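Local atomic coordinates of dihydrodipicolinate synthase (Bacillus clausii KSM-K16, PDB entry 3E96), a protein that probably catalyses, as a lyase of the DapA family, the condensation that forms 4-hydroxy-tetrahydrodipicolinate. Residues B[37-42]-B[48-53]; B[73-78]-B[82-87]; B[259-264]-B[276-281]; B[282-285]-B[289-292]. All blocks are in the same frame, centred on the assembly; numbering follows the deposited sequence.

Contact 1 of 4, residues B[37-42]-B[48-53]; sequences ETVDRI and DVIVPC
Ile50 reaches from its strand into the side of helix 32-43 and meets Val39 and Ile42 with a single atom, its CD1 methyl. The side chain is fully extended: CG1 stands anti to the backbone N (chi1 -170°), and a second near-trans torsion carries CD1 straight out toward the helix. There CD1 faces the fork of Val39, and the two side chains cross at about a right angle. Val39 CG1 and Val39 CG2 each lie 4.1 Å from Ile50 CD1, so the methyl is received evenly by both branches. Ile42, one helical turn further on, turns its own end methyl to the same spot, with Ile42 CD1 4.3 Å from Ile50 CD1. All three residues are buried, and the join is purely apolar, with no hydrogen bond between 37-42 and 48-53. Polar groups lie off this line: Asp40 points away from the strand and pairs with Lys36 and Arg81. The backbone of Ile50 is taken up by Leu83 and Val85 of strand 83-88, while that of Val49 bonds to Gly17. The helix thus packs on the outer face of the second strand, as expected of the first beta-alpha-beta crossover of a TIM barrel.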
# COMPACT_ATOMS: atom_id res chain seq x y z
N GLU B 37 -1.29 -18.74 -21.53
CA GLU B 37 -2.62 -19.34 -21.65
C GLU B 37 -3.69 -18.35 -21.20
O GLU B 37 -4.78 -18.28 -21.79
CB GLU B 37 -2.71 -20.60 -20.79
CG GLU B 37 -2.00 -21.81 -21.37
CD GLU B 37 -1.93 -22.96 -20.39
OE1 GLU B 37 -2.90 -23.16 -19.63
OE2 GLU B 37 -0.90 -23.67 -20.38
N THR B 38 -3.39 -17.60 -20.15
CA THR B 38 -4.32 -16.62 -19.60
C THR B 38 -4.49 -15.46 -20.58
O THR B 38 -5.61 -15.03 -20.86
CB THR B 38 -3.80 -16.08 -18.25
OG1 THR B 38 -3.63 -17.17 -17.34
CG2 THR B 38 -4.78 -15.08 -17.67
N VAL B 39 -3.37 -14.96 -21.09
CA VAL B 39 -3.41 -13.87 -22.05
C VAL B 39 -4.24 -14.29 -23.27
O VAL B 39 -5.09 -13.53 -23.74
CB VAL B 39 -1.99 -13.50 -22.52
CG1 VAL B 39 -2.07 -12.54 -23.70
CG2 VAL B 39 -1.23 -12.86 -21.37
N ASP B 40 -4.00 -15.51 -23.77
CA ASP B 40 -4.74 -16.01 -24.92
C ASP B 40 -6.24 -16.11 -24.64
O ASP B 40 -7.05 -15.67 -25.44
CB ASP B 40 -4.23 -17.39 -25.37
CG ASP B 40 -2.85 -17.33 -25.99
OD1 ASP B 40 -2.46 -16.26 -26.51
OD2 ASP B 40 -2.15 -18.38 -25.99
N ARG B 41 -6.60 -16.68 -23.50
CA ARG B 41 -8.01 -16.82 -23.15
C ARG B 41 -8.70 -15.46 -23.14
O ARG B 41 -9.84 -15.32 -23.58
CB ARG B 41 -8.17 -17.49 -21.78
CG ARG B 41 -9.63 -17.71 -21.40
CD ARG B 41 -9.76 -18.44 -20.07
NE ARG B 41 -9.11 -19.75 -20.11
CZ ARG B 41 -7.96 -20.03 -19.51
NH1 ARG B 41 -7.33 -19.10 -18.80
NH2 ARG B 41 -7.44 -21.25 -19.61
N ILE B 42 -7.99 -14.46 -22.63
CA ILE B 42 -8.54 -13.12 -22.56
C ILE B 42 -8.70 -12.45 -23.93
O ILE B 42 -9.81 -12.11 -24.34
CB ILE B 42 -7.67 -12.21 -21.65
CG1 ILE B 42 -7.78 -12.70 -20.20
CG2 ILE B 42 -8.09 -10.75 -21.79
CD1 ILE B 42 -6.86 -11.98 -19.23
N ASP B 48 -10.27 -6.50 -25.83
CA ASP B 48 -9.32 -5.73 -26.62
C ASP B 48 -8.34 -4.85 -25.84
O ASP B 48 -7.56 -4.12 -26.44
CB ASP B 48 -10.07 -4.88 -27.64
CG ASP B 48 -11.10 -5.69 -28.43
OD1 ASP B 48 -10.79 -6.84 -28.81
OD2 ASP B 48 -12.21 -5.18 -28.66
N VAL B 49 -8.41 -4.91 -24.52
CA VAL B 49 -7.50 -4.15 -23.66
C VAL B 49 -7.08 -5.09 -22.54
O VAL B 49 -7.92 -5.67 -21.86
CB VAL B 49 -8.18 -2.91 -23.04
CG1 VAL B 49 -7.19 -2.18 -22.13
CG2 VAL B 49 -8.66 -1.96 -24.14
N ILE B 50 -5.77 -5.25 -22.36
CA ILE B 50 -5.27 -6.12 -21.30
C ILE B 50 -4.33 -5.28 -20.44
O ILE B 50 -3.56 -4.46 -20.96
CB ILE B 50 -4.57 -7.37 -21.88
CG1 ILE B 50 -4.28 -8.36 -20.75
CG2 ILE B 50 -3.30 -6.97 -22.64
CD1 ILE B 50 -3.83 -9.73 -21.23
N VAL B 51 -4.40 -5.49 -19.13
CA VAL B 51 -3.61 -4.70 -18.20
C VAL B 51 -2.64 -5.47 -17.31
O VAL B 51 -2.95 -5.77 -16.16
CB VAL B 51 -4.56 -3.87 -17.30
CG1 VAL B 51 -3.77 -2.86 -16.48
CG2 VAL B 51 -5.61 -3.17 -18.15
N PRO B 52 -1.45 -5.79 -17.83
CA PRO B 52 -0.49 -6.52 -17.00
C PRO B 52 -0.08 -5.62 -15.83
O PRO B 52 -0.17 -4.39 -15.93
CB PRO B 52 0.67 -6.78 -17.96
CG PRO B 52 0.58 -5.63 -18.94
CD PRO B 52 -0.91 -5.54 -19.18
N CYS B 53 0.35 -6.23 -14.73
CA CYS B 53 0.74 -5.47 -13.55
C CYS B 53 -0.42 -4.71 -12.93
O CYS B 53 -0.24 -3.65 -12.32
CB CYS B 53 1.88 -4.51 -13.89
SG CYS B 53 3.46 -5.38 -14.06

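Contact 2 of 4, residues B[73-78]-B[82-87]; sequences RTVEYV and ALVVAG
Apolar packing carries most of this contact, and Val84 is its centre. Both methyls of Val84 face Thr74, whose CG2 lies 4.0 Å from Val84 CG1 and 4.1 Å from Val84 CG2. Thr74 offers this methyl because CG2 is anti to its backbone N (chi1 -57° for OG1), which leaves OG1 on the other branch to bond with the hydroxyl of Tyr35 and with Glu70 O. Val75 and Val78 bracket the same residue, Val75 CG2 lying 4.2 Å from Val84 CG1 and Val78 CG2 4.3 Å from Val84 CG2. A second kind of contact is made with the main chain: Val78 CG1 sits 3.4 Å from Ala82 N, close against the backbone where the chain enters the strand. The polar bond lies within the helix, on its far side, where Arg73 NH1 donates to Tyr77 OH at 3.0 Å, the oxygen lying in the guanidinium plane. Arg73 also pairs with Glu69 and makes a cation-pi contact with Trp32. The segments 73-78 and 83-87 run antiparallel at 170°, their axes 9.3 Å apart at closest approach, the geometry of a helix returning along the barrel wall in a beta-alpha-beta unit of the TIM-barrel fold.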
# COMPACT_ATOMS: atom_id res chain seq x y z
N ARG B 73 6.50 -9.81 -21.51
CA ARG B 73 5.86 -11.07 -21.89
C ARG B 73 4.48 -10.82 -22.50
O ARG B 73 4.10 -11.48 -23.47
CB ARG B 73 5.71 -11.97 -20.66
CG ARG B 73 7.03 -12.47 -20.07
CD ARG B 73 7.44 -13.82 -20.64
NE ARG B 73 8.73 -14.26 -20.13
CZ ARG B 73 9.24 -15.47 -20.31
NH1 ARG B 73 8.57 -16.39 -20.99
NH2 ARG B 73 10.44 -15.77 -19.82
N THR B 74 3.73 -9.88 -21.92
CA THR B 74 2.40 -9.57 -22.41
C THR B 74 2.45 -9.06 -23.85
O THR B 74 1.67 -9.50 -24.70
CB THR B 74 1.72 -8.51 -21.52
OG1 THR B 74 1.67 -8.99 -20.17
CG2 THR B 74 0.29 -8.24 -22.00
N VAL B 75 3.36 -8.12 -24.11
CA VAL B 75 3.50 -7.58 -25.46
C VAL B 75 3.79 -8.71 -26.44
O VAL B 75 3.23 -8.76 -27.53
CB VAL B 75 4.63 -6.53 -25.52
CG1 VAL B 75 4.89 -6.12 -26.97
CG2 VAL B 75 4.25 -5.31 -24.69
N GLU B 76 4.65 -9.64 -26.03
CA GLU B 76 5.00 -10.76 -26.90
C GLU B 76 3.83 -11.70 -27.14
O GLU B 76 3.52 -12.04 -28.28
CB GLU B 76 6.16 -11.58 -26.30
CG GLU B 76 6.66 -12.70 -27.22
CD GLU B 76 7.49 -13.74 -26.50
OE1 GLU B 76 8.33 -13.37 -25.66
OE2 GLU B 76 7.32 -14.95 -26.79
N TYR B 77 3.16 -12.12 -26.06
CA TYR B 77 2.05 -13.04 -26.19
C TYR B 77 0.80 -12.46 -26.85
O TYR B 77 0.03 -13.19 -27.47
CB TYR B 77 1.68 -13.63 -24.83
CG TYR B 77 2.80 -14.42 -24.17
CD1 TYR B 77 3.67 -15.20 -24.93
CD2 TYR B 77 2.98 -14.39 -22.79
CE1 TYR B 77 4.70 -15.93 -24.32
CE2 TYR B 77 3.99 -15.11 -22.18
CZ TYR B 77 4.85 -15.88 -22.94
OH TYR B 77 5.87 -16.57 -22.33
N VAL B 78 0.61 -11.15 -26.71
CA VAL B 78 -0.54 -10.47 -27.30
C VAL B 78 -0.29 -10.18 -28.78
O VAL B 78 -1.18 -10.32 -29.61
CB VAL B 78 -0.83 -9.13 -26.58
CG1 VAL B 78 -1.87 -8.34 -27.35
CG2 VAL B 78 -1.33 -9.40 -25.16
N ALA B 82 -4.42 -6.83 -28.97
CA ALA B 82 -5.10 -5.95 -28.03
C ALA B 82 -4.17 -4.86 -27.54
O ALA B 82 -2.95 -4.97 -27.68
CB ALA B 82 -5.64 -6.75 -26.84
N LEU B 83 -4.74 -3.81 -26.97
CA LEU B 83 -3.93 -2.73 -26.42
C LEU B 83 -3.35 -3.25 -25.12
O LEU B 83 -4.03 -3.95 -24.37
CB LEU B 83 -4.79 -1.49 -26.14
CG LEU B 83 -5.30 -0.70 -27.34
CD1 LEU B 83 -6.21 0.44 -26.86
CD2 LEU B 83 -4.11 -0.14 -28.11
N VAL B 84 -2.10 -2.91 -24.85
CA VAL B 84 -1.43 -3.33 -23.63
C VAL B 84 -1.20 -2.12 -22.74
O VAL B 84 -0.48 -1.20 -23.12
CB VAL B 84 -0.08 -4.00 -23.95
CG1 VAL B 84 0.65 -4.36 -22.66
CG2 VAL B 84 -0.30 -5.25 -24.79
N VAL B 85 -1.84 -2.12 -21.58
CA VAL B 85 -1.71 -1.02 -20.62
C VAL B 85 -0.91 -1.55 -19.43
O VAL B 85 -1.34 -2.47 -18.75
CB VAL B 85 -3.09 -0.55 -20.14
CG1 VAL B 85 -2.93 0.60 -19.14
CG2 VAL B 85 -3.94 -0.12 -21.34
N ALA B 86 0.25 -0.96 -19.19
CA ALA B 86 1.13 -1.40 -18.11
C ALA B 86 0.90 -0.71 -16.77
O ALA B 86 1.00 0.51 -16.66
CB ALA B 86 2.59 -1.24 -18.54
N GLY B 87 0.60 -1.51 -15.75
CA GLY B 87 0.41 -0.96 -14.43
C GLY B 87 1.77 -0.56 -13.87
O GLY B 87 2.75 -1.31 -14.01

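Contact 3 of 4, residues B[259-264]-B[276-281]; sequences NNVVVI and GVTRAP
With chi1 at 50°, Thr278 places OG1 between its backbone N and carbonyl carbon and swings CG2 anti to the carbonyl carbon, straight at Val262. The threonine methyl comes to rest against the main chain and CB of this residue. The contact belongs to the helical C-terminal region that follows the eight-stranded TIM barrel in this family, and joins 259-264, which runs into helix 262-270, to the loop after that helix. Thr278 CG2 lies 3.6 Å from both Val262 CA and Val262 N, and 3.7 Å from Val262 CB. On a neighbouring side the same methyl touches Val261, whose CG1 is 3.9 Å away from Thr278 CG2 as the two side chains run alongside one another, pointing opposite ways. One methyl thus touches two consecutive residues, all three of them buried. The contact lies beside the predicted pyruvate site: the side chain of Val261 is about 4 Å from that of Thr56, predicted to bind pyruvate, and Tyr119 of the second subunit packs on Val261 as well. Glu58 touches both Val261 and Thr278, and its carboxylate accepts a hydrogen bond from the backbone N of Arg279. The polar branch of Thr278 is spent locally: OG1 is hydrogen-bonded to Val282 O, while the nearest atom of 259-264 to this hydroxyl is Val262 CB, at 4.2 Å.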
# COMPACT_ATOMS: atom_id res chain seq x y z
N ASN B 259 -10.07 -11.95 -0.70
CA ASN B 259 -10.40 -13.07 -1.60
C ASN B 259 -10.37 -12.71 -3.08
O ASN B 259 -10.52 -13.58 -3.93
CB ASN B 259 -11.80 -13.58 -1.28
CG ASN B 259 -11.80 -14.81 -0.38
OD1 ASN B 259 -10.79 -15.14 0.23
ND2 ASN B 259 -12.94 -15.48 -0.31
N ASN B 260 -10.15 -11.43 -3.39
CA ASN B 260 -10.19 -10.95 -4.77
C ASN B 260 -9.53 -11.78 -5.87
O ASN B 260 -10.15 -12.04 -6.90
CB ASN B 260 -9.65 -9.52 -4.83
CG ASN B 260 -9.89 -8.87 -6.17
OD1 ASN B 260 -9.25 -9.22 -7.17
ND2 ASN B 260 -10.82 -7.93 -6.22
N VAL B 261 -8.29 -12.20 -5.65
CA VAL B 261 -7.58 -12.98 -6.66
C VAL B 261 -7.60 -14.48 -6.38
O VAL B 261 -7.76 -15.29 -7.30
CB VAL B 261 -6.11 -12.52 -6.79
CG1 VAL B 261 -5.35 -13.43 -7.78
CG2 VAL B 261 -6.06 -11.07 -7.26
N VAL B 262 -7.45 -14.85 -5.12
CA VAL B 262 -7.43 -16.27 -4.78
C VAL B 262 -8.72 -16.98 -5.22
O VAL B 262 -8.66 -18.14 -5.64
CB VAL B 262 -7.15 -16.49 -3.27
CG1 VAL B 262 -8.24 -15.88 -2.43
CG2 VAL B 262 -6.99 -17.99 -3.00
N VAL B 263 -9.86 -16.31 -5.14
CA VAL B 263 -11.12 -16.92 -5.58
C VAL B 263 -11.05 -17.18 -7.09
O VAL B 263 -11.49 -18.23 -7.57
CB VAL B 263 -12.34 -16.00 -5.29
CG1 VAL B 263 -13.58 -16.51 -6.03
CG2 VAL B 263 -12.61 -15.97 -3.79
N ILE B 264 -10.50 -16.23 -7.83
CA ILE B 264 -10.35 -16.38 -9.27
C ILE B 264 -9.46 -17.58 -9.60
O ILE B 264 -9.81 -18.42 -10.44
CB ILE B 264 -9.74 -15.11 -9.92
CG1 ILE B 264 -10.75 -13.97 -9.89
CG2 ILE B 264 -9.32 -15.40 -11.36
CD1 ILE B 264 -10.21 -12.66 -10.44
N GLY B 276 -2.48 -21.77 -10.85
CA GLY B 276 -1.55 -21.91 -9.74
C GLY B 276 -2.15 -21.28 -8.50
O GLY B 276 -3.37 -21.30 -8.31
N VAL B 277 -1.30 -20.69 -7.66
CA VAL B 277 -1.76 -20.07 -6.42
C VAL B 277 -1.40 -18.60 -6.30
O VAL B 277 -0.73 -18.03 -7.17
CB VAL B 277 -1.14 -20.78 -5.20
CG1 VAL B 277 -1.56 -22.24 -5.17
CG2 VAL B 277 0.39 -20.67 -5.26
N THR B 278 -1.86 -17.98 -5.22
CA THR B 278 -1.55 -16.58 -4.96
C THR B 278 -0.26 -16.57 -4.14
O THR B 278 0.16 -17.61 -3.62
CB THR B 278 -2.66 -15.88 -4.12
OG1 THR B 278 -2.97 -16.68 -2.97
CG2 THR B 278 -3.92 -15.68 -4.96
N ARG B 279 0.38 -15.41 -4.05
CA ARG B 279 1.59 -15.28 -3.25
C ARG B 279 1.21 -14.61 -1.93
O ARG B 279 0.24 -13.84 -1.88
CB ARG B 279 2.64 -14.40 -3.95
CG ARG B 279 3.54 -15.12 -4.96
CD ARG B 279 4.59 -14.15 -5.51
NE ARG B 279 5.47 -14.80 -6.48
CZ ARG B 279 6.38 -14.16 -7.21
NH1 ARG B 279 7.14 -14.84 -8.07
NH2 ARG B 279 6.54 -12.85 -7.09
N ALA B 280 1.95 -14.90 -0.87
CA ALA B 280 1.69 -14.24 0.41
C ALA B 280 1.79 -12.77 0.01
O ALA B 280 2.61 -12.43 -0.85
CB ALA B 280 2.78 -14.60 1.42
N PRO B 281 1.05 -11.87 0.67
CA PRO B 281 0.09 -11.99 1.77
C PRO B 281 -1.30 -12.62 1.59
O PRO B 281 -2.22 -12.28 2.33
CB PRO B 281 -0.01 -10.56 2.28
CG PRO B 281 0.04 -9.77 1.01
CD PRO B 281 1.16 -10.46 0.24

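Contact 4 of 4, residues B[282-285]-B[289-292]; sequences VNEL and DKQL
Leu285 lays its isobutyl group across Asp289, the two side chains meeting at about a right angle. Leu285 CD2 is 3.9 Å from Asp289 CB, so it is the methylene of the aspartate that is covered. The carboxylate has its own partners: OD1 forms a salt bridge with Lys254, and OD2 is bonded to Tyr255 OH and Asn259 ND2, which should hold the group against rotation. Lys290 packs against the same leucine from another direction. Its CG lies 3.9 Å from Leu285 CB, and a bend at chi4 (52°) brings the ammonium back over the main chain, where Lys290 NZ donates to Leu285 O at 2.8 Å. The donor stands 35° out of the carbonyl plane, with a C=O...N angle of 121°. NZ also makes a salt bridge with Glu266 OE1, whose other oxygen, OE2, accepts a hydrogen bond from the backbone N of Leu285; Glu266 therefore bridges the ammonium and that backbone N. Glu284 merely brushes the ammonium with its CB, 4.0 Å from Lys290 NZ. A methionine in place of Lys290 would probably leave Leu285 O without this donor and Glu266 without its cationic mate. Leu285 also rests on Val262 and Val263, so the loop 282-285 is wedged between helix 262-270 and helix 287-299, and its Val282 touches Val120 of the second subunit.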
# COMPACT_ATOMS: atom_id res chain seq x y z
N VAL B 282 -1.47 -13.51 0.62
CA VAL B 282 -2.75 -14.19 0.47
C VAL B 282 -2.46 -15.67 0.25
O VAL B 282 -1.67 -16.02 -0.61
CB VAL B 282 -3.59 -13.67 -0.72
CG1 VAL B 282 -4.82 -14.57 -0.92
CG2 VAL B 282 -4.05 -12.24 -0.45
N ASN B 283 -3.08 -16.53 1.06
CA ASN B 283 -2.86 -17.96 0.90
C ASN B 283 -4.13 -18.61 0.34
O ASN B 283 -5.01 -17.91 -0.16
CB ASN B 283 -2.42 -18.60 2.23
CG ASN B 283 -3.50 -18.60 3.29
OD1 ASN B 283 -4.35 -17.71 3.34
ND2 ASN B 283 -3.46 -19.60 4.17
N GLU B 284 -4.22 -19.94 0.41
CA GLU B 284 -5.38 -20.62 -0.16
C GLU B 284 -6.70 -20.44 0.58
O GLU B 284 -6.73 -20.02 1.74
CB GLU B 284 -5.09 -22.11 -0.34
CG GLU B 284 -4.96 -22.92 0.95
CD GLU B 284 -3.75 -22.53 1.79
OE1 GLU B 284 -2.68 -22.24 1.21
OE2 GLU B 284 -3.87 -22.52 3.03
N LEU B 285 -7.80 -20.76 -0.10
CA LEU B 285 -9.13 -20.63 0.47
C LEU B 285 -9.38 -21.67 1.56
O LEU B 285 -8.78 -22.75 1.55
CB LEU B 285 -10.21 -20.80 -0.61
CG LEU B 285 -10.33 -19.73 -1.70
CD1 LEU B 285 -11.44 -20.11 -2.67
CD2 LEU B 285 -10.63 -18.38 -1.06
N ASP B 289 -14.87 -21.65 1.99
CA ASP B 289 -14.87 -20.86 0.76
C ASP B 289 -14.69 -21.73 -0.49
O ASP B 289 -15.22 -21.40 -1.55
CB ASP B 289 -13.80 -19.77 0.83
CG ASP B 289 -14.20 -18.62 1.75
OD1 ASP B 289 -15.36 -18.60 2.21
OD2 ASP B 289 -13.36 -17.73 2.00
N LYS B 290 -13.94 -22.82 -0.37
CA LYS B 290 -13.75 -23.71 -1.52
C LYS B 290 -15.12 -24.27 -1.91
O LYS B 290 -15.42 -24.43 -3.09
CB LYS B 290 -12.80 -24.86 -1.15
CG LYS B 290 -11.32 -24.51 -1.23
CD LYS B 290 -10.47 -25.63 -0.64
CE LYS B 290 -9.02 -25.54 -1.10
NZ LYS B 290 -8.42 -24.19 -0.87
N GLN B 291 -15.94 -24.56 -0.91
CA GLN B 291 -17.28 -25.09 -1.15
C GLN B 291 -18.16 -24.02 -1.80
O GLN B 291 -18.96 -24.33 -2.68
CB GLN B 291 -17.92 -25.54 0.17
CG GLN B 291 -19.26 -26.23 0.02
CD GLN B 291 -19.14 -27.62 -0.58
OE1 GLN B 291 -18.65 -27.78 -1.70
NE2 GLN B 291 -19.59 -28.62 0.16
N LEU B 292 -18.00 -22.77 -1.38
CA LEU B 292 -18.79 -21.69 -1.96
C LEU B 292 -18.41 -21.48 -3.43
O LEU B 292 -19.27 -21.15 -4.25
CB LEU B 292 -18.57 -20.39 -1.17
CG LEU B 292 -19.09 -20.37 0.27
CD1 LEU B 292 -18.69 -19.07 0.95
CD2 LEU B 292 -20.60 -20.54 0.27

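Contacts 1 and 2 form one continuous piece of barrel wall, their centres 7 Å apart: strands 49-50 and 83-88 are neighbours in the sheet, and Asp48 O and Leu83 N lie 2.9 Å apart, a probable hydrogen bond. Both are buried and their side chains meet through methyl groups. Contacts 3 and 4 belong to the C-terminal helices, centres 9 Å apart, and touch the second subunit; contact 3 includes the start of helix 262-270, on which Leu285 of contact 4 packs. Contact 3 is still buried and apolar between its segments, whereas contact 4, partly buried and furthest from the chain centre, relies on an ammonium-carbonyl bond and surrounding charges. Contacts 2 and 4 are the most distant pair, about 29 Å between centres.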